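Local coordinates for hydrogenase maturation factor (Thermoanaerobacter tengcongensis, PDB 3VTH), which probably transfers a carbamoyl group from carbamoyl phosphate, with ATP, to the C-terminal cysteine of HypE during [NiFe]-hydrogenase maturation, at residues S529-L541 / K641-L653. Residues are numbered along the deposited sequence; the frame is centred on the assembly and turned at random.
Sequences SFERIAHLKYKPL and KEDRYVIDPELIL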
# COMPACT_ATOMS: atom_id res chain seq x y z
N SER A 529 -15.04 19.24 -9.18
CA SER A 529 -16.11 18.84 -10.11
C SER A 529 -15.57 17.91 -11.18
O SER A 529 -14.36 17.83 -11.38
CB SER A 529 -16.69 20.08 -10.82
OG SER A 529 -15.68 20.69 -11.61
N PHE A 530 -16.48 17.22 -11.86
CA PHE A 530 -16.13 16.40 -13.01
C PHE A 530 -17.22 16.50 -14.07
O PHE A 530 -18.38 16.79 -13.76
CB PHE A 530 -15.90 14.94 -12.59
CG PHE A 530 -17.17 14.18 -12.30
CD1 PHE A 530 -17.84 13.48 -13.31
CD2 PHE A 530 -17.70 14.16 -11.02
CE1 PHE A 530 -19.03 12.79 -13.05
CE2 PHE A 530 -18.87 13.46 -10.75
CZ PHE A 530 -19.54 12.78 -11.76
N GLU A 531 -16.82 16.30 -15.33
CA GLU A 531 -17.76 16.14 -16.42
C GLU A 531 -17.44 14.80 -17.08
O GLU A 531 -16.28 14.52 -17.38
CB GLU A 531 -17.66 17.30 -17.44
CG GLU A 531 -18.60 17.08 -18.65
CD GLU A 531 -18.57 18.20 -19.71
OE1 GLU A 531 -17.77 19.16 -19.59
OE2 GLU A 531 -19.37 18.11 -20.67
N ARG A 532 -18.45 13.97 -17.28
CA ARG A 532 -18.27 12.68 -17.92
C ARG A 532 -18.28 12.89 -19.43
O ARG A 532 -19.26 13.37 -19.98
CB ARG A 532 -19.41 11.75 -17.53
CG ARG A 532 -19.16 10.30 -17.90
CD ARG A 532 -20.49 9.55 -17.83
NE ARG A 532 -20.29 8.10 -17.77
CZ ARG A 532 -21.28 7.23 -17.81
NH1 ARG A 532 -22.54 7.65 -17.92
NH2 ARG A 532 -21.00 5.94 -17.74
N ILE A 533 -17.19 12.51 -20.09
CA ILE A 533 -17.04 12.81 -21.51
C ILE A 533 -17.26 11.58 -22.37
O ILE A 533 -17.81 11.67 -23.47
CB ILE A 533 -15.64 13.41 -21.82
CG1 ILE A 533 -15.37 14.62 -20.91
CG2 ILE A 533 -15.50 13.78 -23.31
CD1 ILE A 533 -16.31 15.80 -21.15
N ALA A 534 -16.81 10.43 -21.87
CA ALA A 534 -16.85 9.19 -22.67
C ALA A 534 -16.96 7.97 -21.76
O ALA A 534 -16.55 8.02 -20.61
CB ALA A 534 -15.59 9.07 -23.57
N HIS A 535 -17.56 6.91 -22.28
CA HIS A 535 -17.70 5.66 -21.54
C HIS A 535 -17.97 4.51 -22.51
O HIS A 535 -18.11 4.74 -23.70
CB HIS A 535 -18.83 5.77 -20.49
CG HIS A 535 -20.19 6.00 -21.07
ND1 HIS A 535 -21.06 4.96 -21.36
CD2 HIS A 535 -20.87 7.14 -21.35
CE1 HIS A 535 -22.19 5.46 -21.82
NE2 HIS A 535 -22.11 6.77 -21.82
N LEU A 536 -18.01 3.29 -22.00
CA LEU A 536 -18.38 2.12 -22.81
C LEU A 536 -19.90 1.97 -22.87
O LEU A 536 -20.58 2.30 -21.90
CB LEU A 536 -17.74 0.85 -22.25
CG LEU A 536 -16.22 0.73 -22.37
CD1 LEU A 536 -15.72 -0.62 -21.79
CD2 LEU A 536 -15.76 0.89 -23.83
N LYS A 537 -20.43 1.50 -24.01
CA LYS A 537 -21.87 1.30 -24.16
C LYS A 537 -22.35 0.33 -23.08
O LYS A 537 -21.80 -0.76 -22.93
CB LYS A 537 -22.25 0.77 -25.56
CG LYS A 537 -23.77 0.72 -25.81
CD LYS A 537 -24.11 0.07 -27.18
CE LYS A 537 -25.62 0.11 -27.45
NZ LYS A 537 -25.91 -0.61 -28.74
N TYR A 538 -23.34 0.76 -22.30
CA TYR A 538 -23.87 -0.03 -21.18
C TYR A 538 -24.30 -1.44 -21.58
O TYR A 538 -25.03 -1.59 -22.56
CB TYR A 538 -25.06 0.69 -20.55
CG TYR A 538 -24.68 1.86 -19.70
CD1 TYR A 538 -23.79 1.70 -18.63
CD2 TYR A 538 -25.21 3.13 -19.93
CE1 TYR A 538 -23.43 2.77 -17.83
CE2 TYR A 538 -24.85 4.21 -19.13
CZ TYR A 538 -23.95 4.01 -18.08
OH TYR A 538 -23.58 5.03 -17.25
N LYS A 539 -23.85 -2.45 -20.83
CA LYS A 539 -24.27 -3.83 -21.03
C LYS A 539 -24.94 -4.33 -19.77
O LYS A 539 -24.52 -3.97 -18.65
CB LYS A 539 -23.06 -4.74 -21.36
CG LYS A 539 -22.27 -4.32 -22.60
CD LYS A 539 -23.14 -4.51 -23.87
CE LYS A 539 -22.45 -3.95 -25.10
NZ LYS A 539 -23.36 -3.89 -26.29
N PRO A 540 -25.96 -5.19 -19.93
CA PRO A 540 -26.66 -5.73 -18.76
C PRO A 540 -25.77 -6.76 -18.05
O PRO A 540 -25.04 -7.52 -18.70
CB PRO A 540 -27.90 -6.40 -19.37
CG PRO A 540 -27.46 -6.83 -20.76
CD PRO A 540 -26.49 -5.72 -21.20
N LEU A 541 -25.82 -6.77 -16.73
CA LEU A 541 -25.07 -7.72 -15.95
C LEU A 541 -26.07 -8.45 -15.07
O LEU A 541 -26.53 -7.90 -14.08
CB LEU A 541 -24.02 -6.99 -15.10
CG LEU A 541 -22.84 -7.79 -14.59
CD1 LEU A 541 -21.80 -7.86 -15.70
CD2 LEU A 541 -22.23 -7.12 -13.35
N LYS A 641 -20.57 9.71 -31.19
CA LYS A 641 -20.69 10.92 -30.38
C LYS A 641 -22.13 11.41 -30.40
O LYS A 641 -22.64 11.83 -31.43
CB LYS A 641 -19.73 12.02 -30.88
CG LYS A 641 -19.92 13.42 -30.24
CD LYS A 641 -19.83 13.39 -28.71
CE LYS A 641 -20.21 14.73 -28.09
NZ LYS A 641 -19.08 15.69 -28.11
N GLU A 642 -22.81 11.31 -29.25
CA GLU A 642 -24.11 11.98 -29.10
C GLU A 642 -23.97 13.03 -28.00
O GLU A 642 -23.27 14.03 -28.19
CB GLU A 642 -25.24 10.97 -28.84
CG GLU A 642 -25.56 10.06 -30.03
CD GLU A 642 -26.16 10.81 -31.22
OE1 GLU A 642 -26.77 11.89 -31.03
OE2 GLU A 642 -26.02 10.31 -32.36
N ASP A 643 -24.59 12.80 -26.85
CA ASP A 643 -24.29 13.63 -25.67
C ASP A 643 -22.86 13.36 -25.23
O ASP A 643 -22.12 14.28 -24.88
CB ASP A 643 -25.26 13.33 -24.54
CG ASP A 643 -26.61 14.00 -24.74
OD1 ASP A 643 -26.68 15.01 -25.49
OD2 ASP A 643 -27.60 13.52 -24.15
N ARG A 644 -22.48 12.08 -25.26
CA ARG A 644 -21.13 11.68 -24.89
C ARG A 644 -20.50 10.82 -25.97
O ARG A 644 -21.20 10.36 -26.87
CB ARG A 644 -21.17 10.92 -23.57
CG ARG A 644 -21.27 11.86 -22.38
CD ARG A 644 -21.57 11.11 -21.11
NE ARG A 644 -23.00 11.08 -20.88
CZ ARG A 644 -23.68 12.02 -20.23
NH1 ARG A 644 -24.99 11.89 -20.11
NH2 ARG A 644 -23.07 13.08 -19.71
N TYR A 645 -19.19 10.61 -25.88
CA TYR A 645 -18.54 9.66 -26.77
C TYR A 645 -18.74 8.27 -26.19
O TYR A 645 -18.47 8.02 -25.01
CB TYR A 645 -17.06 9.93 -26.91
CG TYR A 645 -16.71 11.27 -27.50
CD1 TYR A 645 -16.42 12.35 -26.68
CD2 TYR A 645 -16.65 11.45 -28.88
CE1 TYR A 645 -16.08 13.60 -27.21
CE2 TYR A 645 -16.31 12.68 -29.43
CZ TYR A 645 -16.03 13.75 -28.58
OH TYR A 645 -15.70 14.98 -29.10
N VAL A 646 -19.18 7.33 -27.00
CA VAL A 646 -19.42 5.98 -26.55
C VAL A 646 -18.84 4.95 -27.50
O VAL A 646 -19.00 5.05 -28.67
CB VAL A 646 -20.90 5.70 -26.38
CG1 VAL A 646 -21.16 4.29 -26.06
CG2 VAL A 646 -21.50 6.59 -25.35
N ILE A 647 -18.18 3.96 -26.93
CA ILE A 647 -17.65 2.82 -27.66
C ILE A 647 -18.38 1.57 -27.21
O ILE A 647 -18.56 1.35 -26.00
CB ILE A 647 -16.15 2.69 -27.38
CG1 ILE A 647 -15.41 3.91 -27.95
CG2 ILE A 647 -15.61 1.35 -27.97
CD1 ILE A 647 -14.00 4.14 -27.36
N ASP A 648 -18.80 0.76 -28.18
CA ASP A 648 -19.52 -0.48 -27.92
C ASP A 648 -18.55 -1.67 -27.84
O ASP A 648 -18.03 -2.12 -28.87
CB ASP A 648 -20.57 -0.69 -29.03
CG ASP A 648 -21.46 -1.93 -28.80
OD1 ASP A 648 -21.29 -2.68 -27.80
OD2 ASP A 648 -22.36 -2.13 -29.64
N PRO A 649 -18.32 -2.19 -26.62
CA PRO A 649 -17.40 -3.31 -26.44
C PRO A 649 -17.80 -4.58 -27.18
O PRO A 649 -16.93 -5.37 -27.52
CB PRO A 649 -17.41 -3.53 -24.93
CG PRO A 649 -18.66 -2.97 -24.47
CD PRO A 649 -18.91 -1.78 -25.34
N GLU A 650 -19.09 -4.77 -27.45
CA GLU A 650 -19.52 -5.99 -28.15
C GLU A 650 -18.97 -6.10 -29.58
O GLU A 650 -18.70 -7.20 -30.05
CB GLU A 650 -21.04 -6.16 -28.13
CG GLU A 650 -21.53 -7.55 -28.62
CD GLU A 650 -21.70 -7.65 -30.16
OE1 GLU A 650 -22.07 -6.64 -30.79
OE2 GLU A 650 -21.48 -8.75 -30.72
N LEU A 651 -18.81 -4.97 -30.26
CA LEU A 651 -18.23 -4.95 -31.62
C LEU A 651 -16.78 -5.44 -31.65
O LEU A 651 -16.33 -6.05 -32.64
CB LEU A 651 -18.33 -3.53 -32.21
CG LEU A 651 -19.77 -3.00 -32.36
CD1 LEU A 651 -19.77 -1.57 -32.91
CD2 LEU A 651 -20.58 -3.94 -33.27
N ILE A 652 -16.06 -5.17 -30.57
CA ILE A 652 -14.70 -5.63 -30.38
C ILE A 652 -14.73 -7.12 -30.01
O ILE A 652 -13.93 -7.91 -30.53
CB ILE A 652 -13.99 -4.80 -29.27
CG1 ILE A 652 -13.78 -3.36 -29.77
CG2 ILE A 652 -12.64 -5.42 -28.85
CD1 ILE A 652 -13.55 -2.37 -28.68
N LEU A 653 -15.68 -7.51 -29.15
CA LEU A 653 -15.85 -8.93 -28.79
C LEU A 653 -16.14 -9.80 -30.02
O LEU A 653 -15.70 -10.94 -30.08
CB LEU A 653 -16.93 -9.13 -27.71
CG LEU A 653 -16.67 -8.58 -26.31
CD1 LEU A 653 -17.89 -8.83 -25.41
CD2 LEU A 653 -15.42 -9.19 -25.68
O HOH W 1 -18.86 14.12 -24.42
O HOH W 2 -24.14 8.66 -22.83
O HOH W 3 -25.20 -3.30 -28.77
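With CG of Asp648 trans to its own backbone N (chi1 -176°) and Lys539 bent at its second torsion (chi2 -67°), the two side chains cross at about a right angle, bringing NZ to the carboxylate: Lys539 NZ forms a salt bridge with Asp648 OD1 (2.8 Å), on the syn side but tilted out of the carboxylate plane. Asp648 is also the N-cap of helix 649-662, and Glu650 N donates to the same OD1 from the opposite face of that plane. The extended chain of Lys537 crosses the carboxylate, its NZ in a long salt bridge with OD2 (4.0 Å); a water that accepts from Lys537 NZ lies within hydrogen-bonding distance of OD2 and may bridge the two. Replacing Asp648 by alanine is likely to leave Lys539 without its salt-bridge partner and Glu650 N without its side-chain cap.

Upstream, strands 530-536 and 645-647 run parallel, 12° apart. His535 N donates to Tyr645 O nearly straight along the carbonyl (3.1 Å), and Lys537 N reaches Ile647 O at 2.7 Å from above the carbonyl plane. The His535 ring takes Val646 CG2 over one face in a CH-pi contact, 3.9 Å from the centroid, and Arg532 NH2 on the other. Ile533 CG2 touches the Tyr645 ring at its edge, 3.8 Å from CD1, while Ile688 and Leu684 of helix 666-692 pack against Ile533 and Tyr645 respectively.

The contact thus adds a parallel strand to the sheet of the second Kae1-like subdomain; where that strand ends, one carboxylate oxygen serves both a lysine and a helix start, and Lys539, with a weaker contribution from Lys537, probably stabilises the negative charge of the Asp648 carboxylate.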